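PDB 3KA7: oxidoreductase from Methanosarcina mazei, which binds flavin-adenine dinucleotide and probably works as a flavin-dependent oxidoreductase of the amine oxidase family, its substrate not established. Local coordinates for residues Lys2-Gly7 with His239-Val244; Ser15-Ser20 with Thr204-Asn209; Glu25-Glu30 with Lys212-Gln217; Glu218-Leu223 with Gly231-Asp236. All blocks are in the same frame, centred on the assembly; numbering follows the deposited sequence.

All four contacts lie on the same side of the chain's centre, in the Rossmann-type domain that holds the adenosine half of FAD. Contacts 1 and 3, with centres about 10 Å apart, share the parallel sheet: strand 2-6 joins strand 243-246 in contact 1, and strand 25-29 beside it joins strand 212-214 in contact 3. Contact 2 packs helix 10-21 against helix 195-208, the helices that lead into strands 25-29 and 212-214, so contacts 2 and 3 alternate along the chain. Contact 4, the hairpin 219-225/228-234, follows contact 3 and falls, in sequence, between the two segments of contact 1. Contacts 1, 3 and 4 converge on the nucleotide, whereas contact 2 stays clear of it.

Contact 1: Lys2-Gly7 with His239-Val244; sequences KTVVIG and HDADLV. With FAD (flavin-adenine dinucleotide), chain B.
Backbone hydrogen bonds join Lys2-Val4 to Asp242-Leu243 as parallel neighbours. Val4 N reaches Leu243 O at 3.0 Å, and Lys2 O accepts Asp242 N at 2.8 Å as well as a weak bond from Leu243 N. One side chain joins in: Asp242 OD2 takes Lys2 N on its anti lone pair at 3.1 Å, a nearly straight bond (167° at the hydrogen).

The apolar contacts divide between the two faces. On one, Thr3 and Leu243 lie side by side, CG2 next to CB, while Thr3 OG1 is bonded to Glu25 O. On the other, Val4 CG2 touches both Ala241 CB and Val244 CG2, each at 3.7 Å. Farther along, the Ile6 side chain slants across Val244, CD1 to CG1 at 3.7 Å, its CG1 branch set beside the backbone N (chi1 -54°).

Strand 2-6 ends at Gly7, whose CA lies 3.3 Å from FAD O4B; a beta carbon would collide with that ribose oxygen. A first strand running into a glycine turn at the dinucleotide is the hallmark of the Rossmann fold.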
# COMPACT_ATOMS: atom_id res chain seq x y z
N LYS A 2 21.85 8.20 -19.62
CA LYS A 2 22.16 8.55 -18.26
C LYS A 2 20.83 8.86 -17.59
O LYS A 2 20.07 9.72 -18.06
CB LYS A 2 23.09 9.77 -18.22
CG LYS A 2 23.69 10.03 -16.86
CD LYS A 2 24.58 11.27 -16.85
CE LYS A 2 25.86 11.04 -17.65
NZ LYS A 2 26.66 12.30 -17.80
N THR A 3 20.52 8.14 -16.52
CA THR A 3 19.23 8.30 -15.85
C THR A 3 19.43 8.55 -14.36
O THR A 3 20.41 8.09 -13.75
CB THR A 3 18.33 7.06 -16.03
OG1 THR A 3 18.78 6.01 -15.17
CG2 THR A 3 18.33 6.55 -17.47
N VAL A 4 18.53 9.32 -13.77
CA VAL A 4 18.58 9.57 -12.34
C VAL A 4 17.20 9.28 -11.76
O VAL A 4 16.18 9.54 -12.41
CB VAL A 4 19.02 11.01 -12.02
CG1 VAL A 4 20.46 11.26 -12.53
CG2 VAL A 4 18.05 12.01 -12.61
N VAL A 5 17.20 8.74 -10.55
CA VAL A 5 15.97 8.45 -9.84
C VAL A 5 15.97 9.29 -8.58
O VAL A 5 16.95 9.31 -7.83
CB VAL A 5 15.90 6.96 -9.44
CG1 VAL A 5 14.63 6.68 -8.65
CG2 VAL A 5 15.95 6.09 -10.70
N ILE A 6 14.87 10.01 -8.36
CA ILE A 6 14.76 10.85 -7.17
C ILE A 6 13.97 10.08 -6.11
O ILE A 6 12.78 9.86 -6.29
CB ILE A 6 14.03 12.17 -7.48
CG1 ILE A 6 14.71 12.89 -8.66
CG2 ILE A 6 14.00 13.07 -6.24
CD1 ILE A 6 13.94 14.08 -9.19
N GLY A 7 14.64 9.64 -5.05
CA GLY A 7 13.99 8.92 -3.95
C GLY A 7 14.17 7.42 -4.10
O GLY A 7 13.91 6.86 -5.18
N HIS A 239 23.58 17.16 -11.65
CA HIS A 239 23.76 15.87 -12.30
C HIS A 239 22.95 15.83 -13.58
O HIS A 239 21.73 15.94 -13.55
CB HIS A 239 23.33 14.72 -11.39
CG HIS A 239 24.15 14.59 -10.15
ND1 HIS A 239 23.92 15.33 -9.01
CD2 HIS A 239 25.22 13.80 -9.87
CE1 HIS A 239 24.80 15.00 -8.09
NE2 HIS A 239 25.60 14.07 -8.58
N ASP A 240 23.64 15.67 -14.71
CA ASP A 240 22.97 15.56 -16.00
C ASP A 240 22.19 14.27 -16.13
O ASP A 240 22.58 13.24 -15.57
CB ASP A 240 24.00 15.63 -17.13
CG ASP A 240 24.73 16.95 -17.18
OD1 ASP A 240 24.25 17.93 -16.57
OD2 ASP A 240 25.79 17.00 -17.84
N ALA A 241 21.10 14.31 -16.88
CA ALA A 241 20.32 13.11 -17.14
C ALA A 241 19.47 13.26 -18.39
O ALA A 241 18.95 14.34 -18.68
CB ALA A 241 19.44 12.78 -15.93
N ASP A 242 19.33 12.16 -19.11
CA ASP A 242 18.46 12.08 -20.27
C ASP A 242 17.07 11.66 -19.82
O ASP A 242 16.07 11.90 -20.51
CB ASP A 242 19.03 11.03 -21.22
CG ASP A 242 20.42 11.39 -21.71
OD1 ASP A 242 20.55 12.45 -22.36
OD2 ASP A 242 21.39 10.62 -21.44
N LEU A 243 17.02 10.99 -18.68
CA LEU A 243 15.77 10.51 -18.10
C LEU A 243 15.78 10.76 -16.60
O LEU A 243 16.75 10.44 -15.91
CB LEU A 243 15.62 9.01 -18.37
CG LEU A 243 14.37 8.30 -17.86
CD1 LEU A 243 13.11 8.83 -18.55
CD2 LEU A 243 14.51 6.82 -18.10
N VAL A 244 14.70 11.35 -16.10
CA VAL A 244 14.54 11.57 -14.67
C VAL A 244 13.29 10.82 -14.20
O VAL A 244 12.19 11.06 -14.70
CB VAL A 244 14.41 13.08 -14.32
CG1 VAL A 244 14.13 13.25 -12.84
CG2 VAL A 244 15.68 13.84 -14.71
PA FAD B . 8.04 6.21 -0.95
O1A FAD B . 7.08 7.37 -0.84
O2A FAD B . 7.94 5.16 0.14
O5B FAD B . 9.54 6.76 -1.00
C5B FAD B . 9.79 8.09 -1.46
C4B FAD B . 11.26 8.33 -1.11
O4B FAD B . 11.70 9.58 -1.60
C3B FAD B . 11.48 8.32 0.40
O3B FAD B . 12.48 7.38 0.75
C2B FAD B . 11.93 9.75 0.71
O2B FAD B . 12.84 9.83 1.79
C1B FAD B . 12.53 10.20 -0.61
N9A FAD B . 12.49 11.65 -0.86
C8A FAD B . 11.47 12.55 -0.62
N7A FAD B . 11.88 13.77 -1.07
C5A FAD B . 13.13 13.64 -1.58
C6A FAD B . 14.02 14.54 -2.14
N6A FAD B . 13.65 15.79 -2.38
N1A FAD B . 15.25 14.08 -2.57
C2A FAD B . 15.61 12.76 -2.44
N3A FAD B . 14.73 11.86 -1.88
C4A FAD B . 13.52 12.31 -1.46
N1 FAD B . 1.63 -1.57 0.92
C2 FAD B . 1.53 -2.93 0.68
O2 FAD B . 1.69 -3.36 -0.46
N3 FAD B . 1.22 -3.78 1.73
C4 FAD B . 1.01 -3.28 3.01
O4 FAD B . 0.74 -4.03 3.95
C4X FAD B . 1.11 -1.92 3.25
N5 FAD B . 0.88 -1.42 4.52
C5X FAD B . 0.99 -0.05 4.74
C6 FAD B . 0.78 0.47 6.02
C7 FAD B . 0.91 1.83 6.25
C7M FAD B . 0.68 2.37 7.64
C8 FAD B . 1.25 2.67 5.20
C8M FAD B . 1.40 4.15 5.40
C9 FAD B . 1.45 2.15 3.92
C9A FAD B . 1.33 0.79 3.69
N10 FAD B . 1.53 0.27 2.41
C10 FAD B . 1.43 -1.07 2.19
C1' FAD B . 1.80 1.16 1.25
C2' FAD B . 3.31 1.16 0.96
O2' FAD B . 4.02 1.32 2.18
C3' FAD B . 3.63 2.30 -0.00
O3' FAD B . 2.69 2.28 -1.07
C4' FAD B . 5.03 2.26 -0.62
O4' FAD B . 6.03 2.05 0.36
C5' FAD B . 5.26 3.62 -1.26
O5' FAD B . 6.40 3.51 -2.08
P FAD B . 6.77 4.68 -3.09
O1P FAD B . 7.36 4.07 -4.34
O2P FAD B . 5.61 5.62 -3.33
O3P FAD B . 7.96 5.51 -2.40

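Contact 2: Ser15-Ser20 with Thr204-Asn209; sequences SAARLS and TVISAN
With chi1 at -63° and chi2 near anti, Ile206 holds CG1 beside its own backbone N and sends CD1 out in an extended line, which lays this branch against Ala16 and Ala17. Ser20 has the other decisive torsion: chi1 of 66° places OG between its backbone N and carbonyl carbon, where it lies 3.0 Å from Ala16 O and 3.1 Å from Ala17 O.

Ile206 CD1 meets Ala16 CB at 3.7 Å, while CG1 comes within 3.6 Å of Ala17 N, close against the backbone of helix 10-21. Ala17 CB is touched by two successive residues of the other helix, through Ile206 CG1 and Val205 CG1. Beyond them Ser20 OG lies 3.3 Å from Asn209 CB, a contact of van der Waals type. The Asn209 amide turns back to its own helix, ND2 giving a 2.8 Å bond to Val205 O and so covering a carbonyl at the C-terminal end.

The helix segments run in roughly the same direction, 32° apart, with axes 8.4 Å from each other at closest. Alanines and a serine on helix 10-21 permit this approach. No hydrogen bond crosses between them: Ser20 OG lies close to carbonyls of its own helix and Asn209 ND2 bonds back to Val205 O, so the helices cohere through apolar contact and close fit.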
# COMPACT_ATOMS: atom_id res chain seq x y z
N SER A 15 12.42 0.91 -10.39
CA SER A 15 12.86 1.62 -11.60
C SER A 15 14.36 1.49 -11.82
O SER A 15 14.81 1.18 -12.93
CB SER A 15 12.50 3.09 -11.49
OG SER A 15 11.09 3.25 -11.46
N ALA A 16 15.12 1.72 -10.76
CA ALA A 16 16.58 1.65 -10.87
C ALA A 16 17.05 0.25 -11.25
O ALA A 16 17.96 0.08 -12.09
CB ALA A 16 17.23 2.10 -9.56
N ALA A 17 16.43 -0.76 -10.64
CA ALA A 17 16.78 -2.16 -10.93
C ALA A 17 16.52 -2.49 -12.40
O ALA A 17 17.40 -3.03 -13.09
CB ALA A 17 16.03 -3.12 -10.02
N ARG A 18 15.33 -2.14 -12.90
CA ARG A 18 15.01 -2.42 -14.30
C ARG A 18 15.85 -1.59 -15.28
O ARG A 18 16.32 -2.11 -16.30
CB ARG A 18 13.52 -2.20 -14.58
CG ARG A 18 13.12 -2.47 -16.04
CD ARG A 18 13.13 -3.95 -16.34
NE ARG A 18 13.13 -4.22 -17.78
CZ ARG A 18 14.23 -4.28 -18.52
NH1 ARG A 18 15.43 -4.10 -17.97
NH2 ARG A 18 14.14 -4.53 -19.82
N LEU A 19 16.03 -0.30 -15.00
CA LEU A 19 16.80 0.56 -15.91
C LEU A 19 18.27 0.15 -16.00
O LEU A 19 18.88 0.22 -17.07
CB LEU A 19 16.71 2.03 -15.50
CG LEU A 19 15.35 2.68 -15.73
CD1 LEU A 19 15.33 4.03 -15.03
CD2 LEU A 19 15.03 2.80 -17.22
N SER A 20 18.85 -0.25 -14.87
CA SER A 20 20.25 -0.68 -14.88
C SER A 20 20.42 -2.00 -15.64
O SER A 20 21.40 -2.19 -16.37
CB SER A 20 20.81 -0.78 -13.46
OG SER A 20 20.19 -1.80 -12.71
N THR A 204 20.80 -5.19 -4.35
CA THR A 204 21.76 -6.14 -4.93
C THR A 204 21.78 -6.12 -6.46
O THR A 204 22.84 -6.10 -7.08
CB THR A 204 21.51 -7.56 -4.40
OG1 THR A 204 21.74 -7.58 -2.98
CG2 THR A 204 22.45 -8.56 -5.06
N VAL A 205 20.59 -6.11 -7.07
CA VAL A 205 20.46 -6.08 -8.52
C VAL A 205 20.98 -4.77 -9.10
O VAL A 205 21.67 -4.75 -10.12
CB VAL A 205 18.98 -6.27 -8.94
CG1 VAL A 205 18.79 -6.04 -10.44
CG2 VAL A 205 18.50 -7.65 -8.53
N ILE A 206 20.66 -3.68 -8.42
CA ILE A 206 21.11 -2.37 -8.88
C ILE A 206 22.63 -2.34 -8.89
O ILE A 206 23.23 -1.93 -9.88
CB ILE A 206 20.52 -1.25 -8.00
CG1 ILE A 206 18.99 -1.26 -8.14
CG2 ILE A 206 21.13 0.11 -8.38
CD1 ILE A 206 18.24 -0.41 -7.09
N SER A 207 23.24 -2.78 -7.80
CA SER A 207 24.71 -2.79 -7.67
C SER A 207 25.36 -3.70 -8.72
O SER A 207 26.32 -3.30 -9.38
CB SER A 207 25.12 -3.21 -6.25
OG SER A 207 26.54 -3.32 -6.15
N ALA A 208 24.82 -4.91 -8.88
CA ALA A 208 25.32 -5.88 -9.86
C ALA A 208 25.24 -5.34 -11.29
O ALA A 208 26.01 -5.77 -12.16
CB ALA A 208 24.56 -7.19 -9.74
N ASN A 209 24.31 -4.42 -11.53
CA ASN A 209 24.16 -3.86 -12.87
C ASN A 209 24.78 -2.46 -13.04
O ASN A 209 24.47 -1.75 -13.99
CB ASN A 209 22.69 -3.90 -13.31
CG ASN A 209 22.20 -5.31 -13.58
OD1 ASN A 209 22.56 -5.93 -14.59
ND2 ASN A 209 21.38 -5.84 -12.70

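Contact 3: Glu25-Glu30 with Lys212-Gln217; sequences EVEVFE and KIHTGQ. With FAD (flavin-adenine dinucleotide), chain B.
The Phe29 ring carries His214 CD2 over one face, 3.5 Å above its plane and displaced toward the rim, and has Gln217 OE1 at its edge, 3.4 Å from CD1. The imidazole and phenyl side chains run side by side with their planes 40° apart, an oblique pairing. At the imidazole edge stands the Glu27 carboxylate, turned 66° from the ring plane. His214 NE2 donates to Glu27 OE1 at 2.8 Å; OE1 lies near the imidazole plane and is met on its anti side. This bond, with the packing on Phe29, restrains the rotation of the ring, and the carboxylate would probably favour a protonated imidazole. With an alanine in place of His214, Glu27 would probably lose this donor and Phe29 the contact that CD2 makes over its face.

Val28 and Ile213 project together on the reverse face, CG2 to CG1 at 4.0 Å, against helix 10-21. Between the faces runs the parallel pairing that adds outer strand 212-214 to the Rossmann-type sheet: Val28 N binds Lys212 O, His214 N binds Val28 O, and Glu30 N binds His214 O. Past the strand Gln217 N closes on Glu30 O from above the carbonyl plane.

Glu30, at the end of this pairing, bends at chi2 (64°) to bring its carboxylate to the FAD ribose. OE1 accepts O3B at 2.7 Å and OE2 accepts O2B at 2.5 Å, while the amides of Ala8 and Leu32 hold the same two oxygens from the protein side.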
# COMPACT_ATOMS: atom_id res chain seq x y z
N GLU A 25 22.91 3.94 -17.41
CA GLU A 25 23.64 4.39 -16.24
C GLU A 25 22.60 4.97 -15.32
O GLU A 25 21.84 5.84 -15.73
CB GLU A 25 24.63 5.51 -16.60
CG GLU A 25 25.82 5.10 -17.46
CD GLU A 25 26.87 6.21 -17.54
OE1 GLU A 25 26.80 7.17 -16.73
OE2 GLU A 25 27.77 6.12 -18.41
N VAL A 26 22.55 4.48 -14.09
CA VAL A 26 21.54 4.94 -13.12
C VAL A 26 22.15 5.37 -11.80
O VAL A 26 22.97 4.65 -11.21
CB VAL A 26 20.46 3.85 -12.85
CG1 VAL A 26 19.83 3.38 -14.14
CG2 VAL A 26 21.04 2.68 -12.09
N GLU A 27 21.75 6.55 -11.32
CA GLU A 27 22.10 6.98 -9.97
C GLU A 27 20.82 7.35 -9.24
O GLU A 27 19.98 8.07 -9.80
CB GLU A 27 23.03 8.19 -10.01
CG GLU A 27 24.34 7.90 -10.72
CD GLU A 27 25.34 9.00 -10.52
OE1 GLU A 27 25.55 9.41 -9.36
OE2 GLU A 27 25.92 9.45 -11.53
N VAL A 28 20.68 6.84 -8.02
CA VAL A 28 19.50 7.10 -7.19
C VAL A 28 19.90 8.05 -6.07
O VAL A 28 20.91 7.82 -5.42
CB VAL A 28 18.99 5.81 -6.54
CG1 VAL A 28 17.67 6.07 -5.81
CG2 VAL A 28 18.83 4.71 -7.61
N PHE A 29 19.11 9.09 -5.84
CA PHE A 29 19.38 10.03 -4.76
C PHE A 29 18.28 9.98 -3.71
O PHE A 29 17.12 10.25 -4.00
CB PHE A 29 19.54 11.45 -5.31
CG PHE A 29 20.69 11.59 -6.28
CD1 PHE A 29 21.91 12.09 -5.86
CD2 PHE A 29 20.55 11.18 -7.59
CE1 PHE A 29 22.97 12.21 -6.75
CE2 PHE A 29 21.61 11.30 -8.49
CZ PHE A 29 22.82 11.80 -8.06
N GLU A 30 18.65 9.59 -2.49
CA GLU A 30 17.70 9.46 -1.39
C GLU A 30 18.08 10.40 -0.25
O GLU A 30 19.24 10.45 0.19
CB GLU A 30 17.69 8.01 -0.88
CG GLU A 30 17.06 7.84 0.51
CD GLU A 30 15.59 8.22 0.51
OE1 GLU A 30 14.90 7.85 -0.46
OE2 GLU A 30 15.14 8.89 1.47
N LYS A 212 24.21 3.16 -9.05
CA LYS A 212 24.71 3.72 -7.80
C LYS A 212 23.58 4.31 -6.98
O LYS A 212 22.68 4.95 -7.53
CB LYS A 212 25.72 4.83 -8.10
CG LYS A 212 26.93 4.34 -8.87
CD LYS A 212 27.84 5.52 -9.19
CE LYS A 212 29.28 5.09 -9.39
NZ LYS A 212 30.15 6.29 -9.57
N ILE A 213 23.62 4.11 -5.66
CA ILE A 213 22.63 4.71 -4.75
C ILE A 213 23.27 5.63 -3.72
O ILE A 213 24.19 5.23 -3.01
CB ILE A 213 21.87 3.64 -4.00
CG1 ILE A 213 21.15 2.71 -4.98
CG2 ILE A 213 20.89 4.29 -3.00
CD1 ILE A 213 20.34 1.63 -4.29
N HIS A 214 22.75 6.85 -3.61
CA HIS A 214 23.31 7.87 -2.74
C HIS A 214 22.31 8.26 -1.67
O HIS A 214 21.31 8.90 -1.99
CB HIS A 214 23.65 9.13 -3.55
CG HIS A 214 24.54 8.88 -4.72
ND1 HIS A 214 25.84 8.44 -4.59
CD2 HIS A 214 24.32 9.03 -6.05
CE1 HIS A 214 26.37 8.31 -5.79
NE2 HIS A 214 25.48 8.66 -6.69
N THR A 215 22.61 7.93 -0.42
CA THR A 215 21.76 8.33 0.70
C THR A 215 22.22 9.66 1.29
O THR A 215 23.34 10.13 1.01
CB THR A 215 21.71 7.25 1.79
OG1 THR A 215 23.04 6.98 2.26
CG2 THR A 215 21.11 5.96 1.24
N GLY A 216 21.36 10.30 2.08
CA GLY A 216 21.71 11.58 2.69
C GLY A 216 21.87 12.67 1.65
O GLY A 216 22.61 13.63 1.85
N GLN A 217 21.18 12.53 0.52
CA GLN A 217 21.23 13.54 -0.52
C GLN A 217 19.84 13.98 -0.94
O GLN A 217 19.07 13.21 -1.52
CB GLN A 217 22.00 13.03 -1.73
CG GLN A 217 23.46 12.74 -1.45
CD GLN A 217 24.32 12.92 -2.68
OE1 GLN A 217 23.95 13.65 -3.59
NE2 GLN A 217 25.47 12.26 -2.70
PA FAD B . 8.04 6.21 -0.95
O1A FAD B . 7.08 7.37 -0.84
O2A FAD B . 7.94 5.16 0.14
O5B FAD B . 9.54 6.76 -1.00
C5B FAD B . 9.79 8.09 -1.46
C4B FAD B . 11.26 8.33 -1.11
O4B FAD B . 11.70 9.58 -1.60
C3B FAD B . 11.48 8.32 0.40
O3B FAD B . 12.48 7.38 0.75
C2B FAD B . 11.93 9.75 0.71
O2B FAD B . 12.84 9.83 1.79
C1B FAD B . 12.53 10.20 -0.61
N9A FAD B . 12.49 11.65 -0.86
C8A FAD B . 11.47 12.55 -0.62
N7A FAD B . 11.88 13.77 -1.07
C5A FAD B . 13.13 13.64 -1.58
C6A FAD B . 14.02 14.54 -2.14
N6A FAD B . 13.65 15.79 -2.38
N1A FAD B . 15.25 14.08 -2.57
C2A FAD B . 15.61 12.76 -2.44
N3A FAD B . 14.73 11.86 -1.88
C4A FAD B . 13.52 12.31 -1.46
N1 FAD B . 1.63 -1.57 0.92
C2 FAD B . 1.53 -2.93 0.68
O2 FAD B . 1.69 -3.36 -0.46
N3 FAD B . 1.22 -3.78 1.73
C4 FAD B . 1.01 -3.28 3.01
O4 FAD B . 0.74 -4.03 3.95
C4X FAD B . 1.11 -1.92 3.25
N5 FAD B . 0.88 -1.42 4.52
C5X FAD B . 0.99 -0.05 4.74
C6 FAD B . 0.78 0.47 6.02
C7 FAD B . 0.91 1.83 6.25
C7M FAD B . 0.68 2.37 7.64
C8 FAD B . 1.25 2.67 5.20
C8M FAD B . 1.40 4.15 5.40
C9 FAD B . 1.45 2.15 3.92
C9A FAD B . 1.33 0.79 3.69
N10 FAD B . 1.53 0.27 2.41
C10 FAD B . 1.43 -1.07 2.19
C1' FAD B . 1.80 1.16 1.25
C2' FAD B . 3.31 1.16 0.96
O2' FAD B . 4.02 1.32 2.18
C3' FAD B . 3.63 2.30 -0.00
O3' FAD B . 2.69 2.28 -1.07
C4' FAD B . 5.03 2.26 -0.62
O4' FAD B . 6.03 2.05 0.36
C5' FAD B . 5.26 3.62 -1.26
O5' FAD B . 6.40 3.51 -2.08
P FAD B . 6.77 4.68 -3.09
O1P FAD B . 7.36 4.07 -4.34
O2P FAD B . 5.61 5.62 -3.33
O3P FAD B . 7.96 5.51 -2.40

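Contact 4: Glu218-Leu223 with Gly231-Asp236; sequences EVSKIL and GIIADD. With FAD (flavin-adenine dinucleotide), chain B.
Val219-Leu223 and Gly231-Ala234 pair antiparallel, the strand directions 165° apart, through bonds such as Ser220 N to Ile233 O (2.8 Å) and Ile233 N to Lys221 O (2.9 Å), with a beta bulge between Val219 and Lys221. On one face the Ile232 and Val219 side chains cross at about a right angle, CD1 to CG2 at 3.7 Å. On the other, Leu223 CD2 meets Ile233 CG1 at 3.8 Å, while its CD1 lies over the backbone of Gly231, which has no side chain to crowd it. Replacing Leu223 with an alanine would probably leave a gap beside Ile233 and Gly231. At the hairpin's open end Asp235 OD1 accepts Glu218 N, and a water links Ser220 OG to Asp236.

Val219 hydrogen-bonds the adenine edge through its backbone: N donates to FAD N1A at 2.9 Å and O accepts N6A at 3.0 Å. The hairpin lies against the Rossmann-type sheet, Ile232 on Val4, Ile6 and Phe29, while Ile222 and Val219 also touch Leu256 of helix 250-256.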
# COMPACT_ATOMS: atom_id res chain seq x y z
N GLU A 218 19.52 15.23 -0.66
CA GLU A 218 18.22 15.76 -1.04
C GLU A 218 18.24 16.43 -2.41
O GLU A 218 19.06 17.33 -2.67
CB GLU A 218 17.71 16.74 0.01
CG GLU A 218 16.36 17.35 -0.34
CD GLU A 218 15.76 18.12 0.82
OE1 GLU A 218 16.30 19.18 1.21
OE2 GLU A 218 14.73 17.65 1.36
N VAL A 219 17.34 15.99 -3.28
CA VAL A 219 17.17 16.62 -4.57
C VAL A 219 16.37 17.91 -4.37
O VAL A 219 15.30 17.89 -3.76
CB VAL A 219 16.47 15.67 -5.57
CG1 VAL A 219 16.15 16.37 -6.88
CG2 VAL A 219 17.34 14.43 -5.81
N SER A 220 16.91 19.03 -4.85
CA SER A 220 16.27 20.34 -4.64
C SER A 220 15.64 20.92 -5.90
O SER A 220 14.85 21.86 -5.83
CB SER A 220 17.28 21.33 -4.06
OG SER A 220 18.44 21.40 -4.87
N LYS A 221 15.98 20.37 -7.06
CA LYS A 221 15.46 20.90 -8.30
C LYS A 221 15.57 19.89 -9.43
O LYS A 221 16.52 19.11 -9.50
CB LYS A 221 16.21 22.20 -8.67
CG LYS A 221 15.73 22.84 -9.96
CD LYS A 221 16.46 24.16 -10.24
CE LYS A 221 16.12 24.66 -11.63
NZ LYS A 221 16.58 26.06 -11.89
N ILE A 222 14.57 19.90 -10.30
CA ILE A 222 14.66 19.16 -11.56
C ILE A 222 14.97 20.17 -12.66
O ILE A 222 14.23 21.14 -12.86
CB ILE A 222 13.35 18.40 -11.88
CG1 ILE A 222 13.10 17.31 -10.83
CG2 ILE A 222 13.40 17.80 -13.28
CD1 ILE A 222 11.71 16.64 -10.92
N LEU A 223 16.08 19.96 -13.37
CA LEU A 223 16.47 20.87 -14.43
C LEU A 223 15.73 20.54 -15.71
O LEU A 223 15.71 19.39 -16.15
CB LEU A 223 17.98 20.79 -14.68
CG LEU A 223 18.89 20.88 -13.47
CD1 LEU A 223 20.30 20.49 -13.88
CD2 LEU A 223 18.86 22.29 -12.90
N GLY A 231 18.30 16.99 -16.09
CA GLY A 231 19.07 16.61 -14.92
C GLY A 231 18.43 17.05 -13.63
O GLY A 231 17.24 17.40 -13.60
N ILE A 232 19.21 17.01 -12.55
CA ILE A 232 18.74 17.43 -11.24
C ILE A 232 19.84 18.13 -10.46
O ILE A 232 21.02 18.04 -10.80
CB ILE A 232 18.29 16.22 -10.38
CG1 ILE A 232 19.49 15.33 -10.03
CG2 ILE A 232 17.19 15.44 -11.07
CD1 ILE A 232 19.16 14.20 -9.07
N ILE A 233 19.44 18.84 -9.42
CA ILE A 233 20.38 19.34 -8.44
C ILE A 233 20.19 18.57 -7.13
O ILE A 233 19.09 18.57 -6.57
CB ILE A 233 20.18 20.83 -8.17
CG1 ILE A 233 20.35 21.62 -9.47
CG2 ILE A 233 21.16 21.31 -7.10
CD1 ILE A 233 19.99 23.09 -9.34
N ALA A 234 21.25 17.92 -6.67
CA ALA A 234 21.18 17.20 -5.41
C ALA A 234 22.35 17.63 -4.55
O ALA A 234 23.51 17.59 -4.99
CB ALA A 234 21.21 15.71 -5.65
N ASP A 235 22.05 18.07 -3.34
CA ASP A 235 23.05 18.66 -2.46
C ASP A 235 23.91 19.70 -3.16
O ASP A 235 25.14 19.73 -3.01
CB ASP A 235 23.89 17.58 -1.77
CG ASP A 235 23.37 17.25 -0.38
OD1 ASP A 235 22.14 17.04 -0.20
OD2 ASP A 235 24.20 17.19 0.56
N ASP A 236 23.25 20.57 -3.92
CA ASP A 236 23.88 21.72 -4.57
C ASP A 236 24.84 21.33 -5.70
O ASP A 236 25.62 22.16 -6.18
CB ASP A 236 24.55 22.61 -3.52
CG ASP A 236 23.60 23.02 -2.40
OD1 ASP A 236 22.38 23.14 -2.66
OD2 ASP A 236 24.07 23.22 -1.26
PA FAD B . 8.04 6.21 -0.95
O1A FAD B . 7.08 7.37 -0.84
O2A FAD B . 7.94 5.16 0.14
O5B FAD B . 9.54 6.76 -1.00
C5B FAD B . 9.79 8.09 -1.46
C4B FAD B . 11.26 8.33 -1.11
O4B FAD B . 11.70 9.58 -1.60
C3B FAD B . 11.48 8.32 0.40
O3B FAD B . 12.48 7.38 0.75
C2B FAD B . 11.93 9.75 0.71
O2B FAD B . 12.84 9.83 1.79
C1B FAD B . 12.53 10.20 -0.61
N9A FAD B . 12.49 11.65 -0.86
C8A FAD B . 11.47 12.55 -0.62
N7A FAD B . 11.88 13.77 -1.07
C5A FAD B . 13.13 13.64 -1.58
C6A FAD B . 14.02 14.54 -2.14
N6A FAD B . 13.65 15.79 -2.38
N1A FAD B . 15.25 14.08 -2.57
C2A FAD B . 15.61 12.76 -2.44
N3A FAD B . 14.73 11.86 -1.88
C4A FAD B . 13.52 12.31 -1.46
N1 FAD B . 1.63 -1.57 0.92
C2 FAD B . 1.53 -2.93 0.68
O2 FAD B . 1.69 -3.36 -0.46
N3 FAD B . 1.22 -3.78 1.73
C4 FAD B . 1.01 -3.28 3.01
O4 FAD B . 0.74 -4.03 3.95
C4X FAD B . 1.11 -1.92 3.25
N5 FAD B . 0.88 -1.42 4.52
C5X FAD B . 0.99 -0.05 4.74
C6 FAD B . 0.78 0.47 6.02
C7 FAD B . 0.91 1.83 6.25
C7M FAD B . 0.68 2.37 7.64
C8 FAD B . 1.25 2.67 5.20
C8M FAD B . 1.40 4.15 5.40
C9 FAD B . 1.45 2.15 3.92
C9A FAD B . 1.33 0.79 3.69
N10 FAD B . 1.53 0.27 2.41
C10 FAD B . 1.43 -1.07 2.19
C1' FAD B . 1.80 1.16 1.25
C2' FAD B . 3.31 1.16 0.96
O2' FAD B . 4.02 1.32 2.18
C3' FAD B . 3.63 2.30 -0.00
O3' FAD B . 2.69 2.28 -1.07
C4' FAD B . 5.03 2.26 -0.62
O4' FAD B . 6.03 2.05 0.36
C5' FAD B . 5.26 3.62 -1.26
O5' FAD B . 6.40 3.51 -2.08
P FAD B . 6.77 4.68 -3.09
O1P FAD B . 7.36 4.07 -4.34
O2P FAD B . 5.61 5.62 -3.33
O3P FAD B . 7.96 5.51 -2.40
O HOH W 1 20.71 20.99 -3.48